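Local coordinates for glycoside hydrolase family protein (PDB 6Q2F) that probably hydrolyses terminal alpha-L-rhamnose residues from glycosides, as an alpha-L-rhamnosidase of the glycoside hydrolases, at residues 459-471 / 504-516. Residues are numbered along the deposited sequence; the frame is centred on the assembly and turned at random.
Sequences ATGLEVDKFDGEA and SIEVGEANWTPRM. With NA (sodium ion), chain B.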
loop_
_atom_site.group_PDB
_atom_site.type_symbol
_atom_site.label_atom_id
_atom_site.label_comp_id
_atom_site.label_asym_id
_atom_site.label_seq_id
_atom_site.Cartn_x
_atom_site.Cartn_y
_atom_site.Cartn_z
ATOM N N ALA A 459 23.054 -11.959 -7.259
ATOM C CA ALA A 459 22.614 -10.966 -6.289
ATOM C C ALA A 459 21.262 -11.337 -5.707
ATOM O O ALA A 459 20.555 -10.477 -5.171
ATOM C CB ALA A 459 22.552 -9.581 -6.938
ATOM N N THR A 460 20.880 -12.597 -5.864
ATOM C CA THR A 460 19.605 -13.138 -5.418
ATOM C C THR A 460 19.880 -14.132 -4.305
ATOM O O THR A 460 20.756 -14.990 -4.450
ATOM C CB THR A 460 18.876 -13.844 -6.570
ATOM O OG1 THR A 460 18.436 -12.875 -7.521
ATOM C CG2 THR A 460 17.672 -14.604 -6.057
ATOM N N GLY A 461 19.147 -14.015 -3.207
ATOM C CA GLY A 461 19.297 -14.961 -2.117
ATOM C C GLY A 461 18.208 -14.739 -1.091
ATOM O O GLY A 461 17.297 -13.937 -1.285
ATOM N N LEU A 462 18.326 -15.446 0.021
ATOM C CA LEU A 462 17.238 -15.501 0.988
ATOM C C LEU A 462 16.857 -14.121 1.514
ATOM O O LEU A 462 17.718 -13.306 1.855
ATOM C CB LEU A 462 17.638 -16.402 2.153
ATOM C CG LEU A 462 17.890 -17.849 1.741
ATOM C CD1 LEU A 462 18.460 -18.631 2.931
ATOM C CD2 LEU A 462 16.578 -18.477 1.259
ATOM N N GLU A 463 15.552 -13.867 1.571
ATOM C CA GLU A 463 15.039 -12.810 2.420
ATOM C C GLU A 463 15.457 -13.072 3.864
ATOM O O GLU A 463 15.273 -14.172 4.384
ATOM C CB GLU A 463 13.511 -12.746 2.283
ATOM C CG GLU A 463 13.032 -12.212 0.912
ATOM C CD GLU A 463 13.180 -10.696 0.803
ATOM O OE1 GLU A 463 13.366 -10.043 1.854
ATOM O OE2 GLU A 463 13.105 -10.158 -0.325
ATOM N N VAL A 464 16.038 -12.063 4.510
ATOM C CA VAL A 464 16.471 -12.223 5.893
ATOM C C VAL A 464 15.248 -12.395 6.800
ATOM O O VAL A 464 14.163 -11.863 6.534
ATOM C CB VAL A 464 17.327 -11.026 6.355
ATOM C CG1 VAL A 464 16.466 -9.752 6.516
ATOM C CG2 VAL A 464 18.013 -11.342 7.698
ATOM N N ASP A 465 15.420 -13.169 7.864
ATOM C CA ASP A 465 14.380 -13.409 8.859
ATOM C C ASP A 465 13.889 -12.080 9.432
ATOM O O ASP A 465 14.609 -11.408 10.171
ATOM C CB ASP A 465 14.940 -14.335 9.957
ATOM C CG ASP A 465 13.945 -14.581 11.095
ATOM O OD1 ASP A 465 12.889 -13.907 11.131
ATOM O OD2 ASP A 465 14.228 -15.449 11.949
ATOM N N LYS A 466 12.665 -11.684 9.073
ATOM C CA LYS A 466 12.167 -10.353 9.390
ATOM C C LYS A 466 11.857 -10.175 10.875
ATOM O O LYS A 466 11.636 -9.038 11.311
ATOM C CB LYS A 466 10.914 -10.064 8.554
ATOM C CG LYS A 466 11.078 -10.337 7.044
ATOM C CD LYS A 466 11.798 -9.183 6.349
ATOM C CE LYS A 466 12.027 -9.496 4.851
ATOM N NZ LYS A 466 13.445 -9.887 4.539
ATOM N N PHE A 467 11.820 -11.259 11.647
ATOM C CA PHE A 467 11.528 -11.196 13.074
ATOM C C PHE A 467 12.779 -11.213 13.945
ATOM O O PHE A 467 12.657 -11.175 15.173
ATOM C CB PHE A 467 10.600 -12.357 13.458
ATOM C CG PHE A 467 9.446 -12.553 12.511
ATOM C CD1 PHE A 467 8.505 -11.546 12.333
ATOM C CD2 PHE A 467 9.290 -13.754 11.818
ATOM C CE1 PHE A 467 7.439 -11.709 11.469
ATOM C CE2 PHE A 467 8.224 -13.921 10.941
ATOM C CZ PHE A 467 7.300 -12.892 10.759
ATOM N N ASP A 468 13.964 -11.263 13.344
ATOM C CA ASP A 468 15.236 -11.406 14.052
ATOM C C ASP A 468 16.071 -10.152 13.834
ATOM O O ASP A 468 16.704 -10.003 12.787
ATOM C CB ASP A 468 15.981 -12.657 13.578
ATOM C CG ASP A 468 17.237 -12.941 14.395
ATOM O OD1 ASP A 468 18.083 -12.039 14.552
ATOM O OD2 ASP A 468 17.365 -14.075 14.903
ATOM N N GLY A 469 16.103 -9.282 14.849
ATOM C CA GLY A 469 16.746 -7.984 14.685
ATOM C C GLY A 469 18.225 -8.086 14.348
ATOM O O GLY A 469 18.750 -7.308 13.543
ATOM N N GLU A 470 18.932 -9.025 14.991
ATOM C CA GLU A 470 20.347 -9.188 14.694
ATOM C C GLU A 470 20.565 -9.605 13.242
ATOM O O GLU A 470 21.496 -9.128 12.588
ATOM C CB GLU A 470 20.971 -10.208 15.648
ATOM C CG GLU A 470 22.391 -10.597 15.269
ATOM C CD GLU A 470 23.361 -9.427 15.333
ATOM O OE1 GLU A 470 23.074 -8.423 16.047
ATOM O OE2 GLU A 470 24.411 -9.502 14.669
ATOM N N ALA A 471 19.745 -10.523 12.735
ATOM C CA ALA A 471 19.925 -10.990 11.364
ATOM C C ALA A 471 19.648 -9.856 10.379
ATOM O O ALA A 471 20.392 -9.662 9.408
ATOM C CB ALA A 471 18.996 -12.179 11.087
ATOM N N SER A 504 7.238 -2.088 -0.662
ATOM C CA SER A 504 6.148 -2.832 -0.030
ATOM C C SER A 504 6.509 -4.315 0.034
ATOM O O SER A 504 7.174 -4.849 -0.856
ATOM C CB SER A 504 4.845 -2.617 -0.804
ATOM O OG SER A 504 5.042 -2.936 -2.159
ATOM N N ILE A 505 6.090 -4.986 1.114
ATOM C CA ILE A 505 6.671 -6.279 1.471
ATOM C C ILE A 505 5.758 -7.417 1.045
ATOM O O ILE A 505 4.543 -7.377 1.261
ATOM C CB ILE A 505 6.993 -6.364 2.975
ATOM C CG1 ILE A 505 7.796 -7.639 3.238
ATOM C CG2 ILE A 505 5.738 -6.352 3.827
ATOM C CD1 ILE A 505 8.536 -7.594 4.620
ATOM N N GLU A 506 6.353 -8.424 0.410
ATOM C CA GLU A 506 5.667 -9.669 0.075
ATOM C C GLU A 506 6.744 -10.752 0.015
ATOM O O GLU A 506 7.420 -10.898 -1.006
ATOM C CB GLU A 506 4.909 -9.551 -1.241
ATOM C CG GLU A 506 4.030 -10.742 -1.549
ATOM C CD GLU A 506 3.427 -10.659 -2.942
ATOM O OE1 GLU A 506 3.378 -9.551 -3.519
ATOM O OE2 GLU A 506 3.009 -11.717 -3.463
ATOM N N VAL A 507 6.911 -11.485 1.124
ATOM C CA VAL A 507 7.998 -12.451 1.263
ATOM C C VAL A 507 7.474 -13.810 1.715
ATOM O O VAL A 507 8.250 -14.663 2.159
ATOM C CB VAL A 507 9.073 -11.929 2.232
ATOM C CG1 VAL A 507 9.738 -10.678 1.661
ATOM C CG2 VAL A 507 8.475 -11.654 3.641
ATOM N N GLY A 508 6.169 -14.034 1.595
ATOM C CA GLY A 508 5.592 -15.296 2.037
ATOM C C GLY A 508 5.222 -15.267 3.509
ATOM O O GLY A 508 5.287 -14.231 4.174
ATOM N N GLU A 509 4.842 -16.436 4.033
ATOM C CA GLU A 509 4.224 -16.521 5.358
ATOM C C GLU A 509 5.174 -17.239 6.305
ATOM O O GLU A 509 5.199 -18.471 6.350
ATOM C CB GLU A 509 2.876 -17.237 5.286
ATOM C CG GLU A 509 1.897 -16.663 4.237
ATOM C CD GLU A 509 1.807 -15.139 4.301
ATOM O OE1 GLU A 509 1.833 -14.590 5.417
ATOM O OE2 GLU A 509 1.738 -14.505 3.223
ATOM N N ALA A 510 5.942 -16.464 7.068
ATOM C CA ALA A 510 6.869 -17.004 8.053
ATOM C C ALA A 510 6.266 -16.890 9.451
ATOM O O ALA A 510 5.574 -15.915 9.770
ATOM C CB ALA A 510 8.201 -16.263 7.989
ATOM N N ASN A 511 6.515 -17.898 10.291
ATOM C CA ASN A 511 5.886 -17.874 11.608
ATOM C C ASN A 511 6.786 -18.455 12.687
ATOM O O ASN A 511 6.277 -18.953 13.706
ATOM C CB ASN A 511 4.548 -18.628 11.597
ATOM C CG ASN A 511 4.717 -20.142 11.433
ATOM O OD1 ASN A 511 5.813 -20.655 11.223
ATOM N ND2 ASN A 511 3.599 -20.860 11.527
ATOM N N TRP A 512 8.102 -18.454 12.484
ATOM C CA TRP A 512 9.021 -18.834 13.548
ATOM C C TRP A 512 10.268 -17.965 13.471
ATOM O O TRP A 512 10.697 -17.535 12.397
ATOM C CB TRP A 512 9.433 -20.322 13.495
ATOM C CG TRP A 512 10.406 -20.639 14.593
ATOM C CD1 TRP A 512 11.747 -20.776 14.478
ATOM C CD2 TRP A 512 10.107 -20.767 15.991
ATOM N NE1 TRP A 512 12.312 -21.020 15.707
ATOM C CE2 TRP A 512 11.323 -21.004 16.656
ATOM C CE3 TRP A 512 8.923 -20.718 16.741
ATOM C CZ2 TRP A 512 11.395 -21.209 18.034
ATOM C CZ3 TRP A 512 8.997 -20.900 18.109
ATOM C CH2 TRP A 512 10.223 -21.148 18.739
ATOM N N THR A 513 10.845 -17.711 14.636
ATOM C CA THR A 513 12.137 -17.055 14.711
ATOM C C THR A 513 12.771 -17.545 16.004
ATOM O O THR A 513 12.047 -17.853 16.959
ATOM C CB THR A 513 11.995 -15.516 14.657
ATOM O OG1 THR A 513 13.259 -14.901 14.377
ATOM C CG2 THR A 513 11.418 -14.952 15.958
ATOM N N PRO A 514 14.097 -17.675 16.057
ATOM C CA PRO A 514 14.708 -18.445 17.164
ATOM C C PRO A 514 14.410 -17.909 18.568
ATOM O O PRO A 514 14.258 -18.710 19.498
ATOM C CB PRO A 514 16.206 -18.397 16.830
ATOM C CG PRO A 514 16.223 -18.341 15.318
ATOM C CD PRO A 514 15.061 -17.382 14.982
ATOM N N ARG A 515 14.286 -16.594 18.747
ATOM C CA ARG A 515 13.986 -16.015 20.052
ATOM C C ARG A 515 12.497 -15.952 20.339
ATOM O O ARG A 515 12.108 -15.343 21.338
ATOM C CB ARG A 515 14.583 -14.607 20.163
ATOM C CG ARG A 515 16.116 -14.553 20.005
ATOM C CD ARG A 515 16.606 -13.112 20.118
ATOM N NE ARG A 515 18.068 -13.017 20.137
ATOM C CZ ARG A 515 18.775 -12.503 21.137
ATOM N NH1 ARG A 515 18.155 -12.023 22.209
ATOM N NH2 ARG A 515 20.099 -12.462 21.062
HETATM N N MSE A 516 11.665 -16.573 19.508
HETATM C CA MSE A 516 10.202 -16.446 19.617
HETATM C C MSE A 516 9.616 -16.658 21.030
HETATM O O MSE A 516 8.749 -15.891 21.459
HETATM C CB MSE A 516 9.533 -17.419 18.659
HETATM C CG MSE A 516 8.049 -17.265 18.585
HETATM SE SE MSE A 516 7.587 -15.593 17.720
HETATM C CE MSE A 516 5.700 -15.628 18.077
HETATM NA NA NA B . 5.092 -0.760 -3.634
HETATM O O HOH W 1 11.224 -16.175 10.085
HETATM O O HOH W 2 14.752 -14.463 16.632
#
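Phe467 and Thr513 bring the loops closest, their CA atoms 6.1 Å apart, where 459-471 turns into helix 469-487; 504-516 runs from strand 497-502 of the (beta/alpha)8 barrel towards helix 516-524. Asp465 divides its carboxylate: OD1 takes Phe467 N in an Asx turn, OD2 accepts Thr513 OG1 at 2.7 Å on its syn side, 28° out of plane, and pairs with Lys151. With OG1 anti to the backbone N (chi1 -165°), Thr513 faces Asp465 and lays CB and CG2 against Phe467 CB. The Phe467 ring turns an edge to the loop, CE2 lying 3.5 Å from Ala510 O and touching Ala510 CB. Nearer Ser504, a sodium ligand, Val507 CG1 abuts the Glu463 carboxylate, 3.5 Å from CD; Lys466 NZ forms a salt bridge with Glu463 OE1 and hydrogen bonds with Val464 O and Thr139 OG1; Lys466 CE meets Ile505 CD1. An alanine at Asp465 would probably cost Thr513 OG1 this acceptor and Lys151 this counter-charge, and undo the Asx turn. One water between Asp468 OD2, Thr513 OG1 and Arg515 N joins the two helix N-caps, Asp468 and Arg515; Asp468 OD1 caps Ala471 N. Polar bonds thus tie the helix entries, while aliphatic groups pack on the salt bridge.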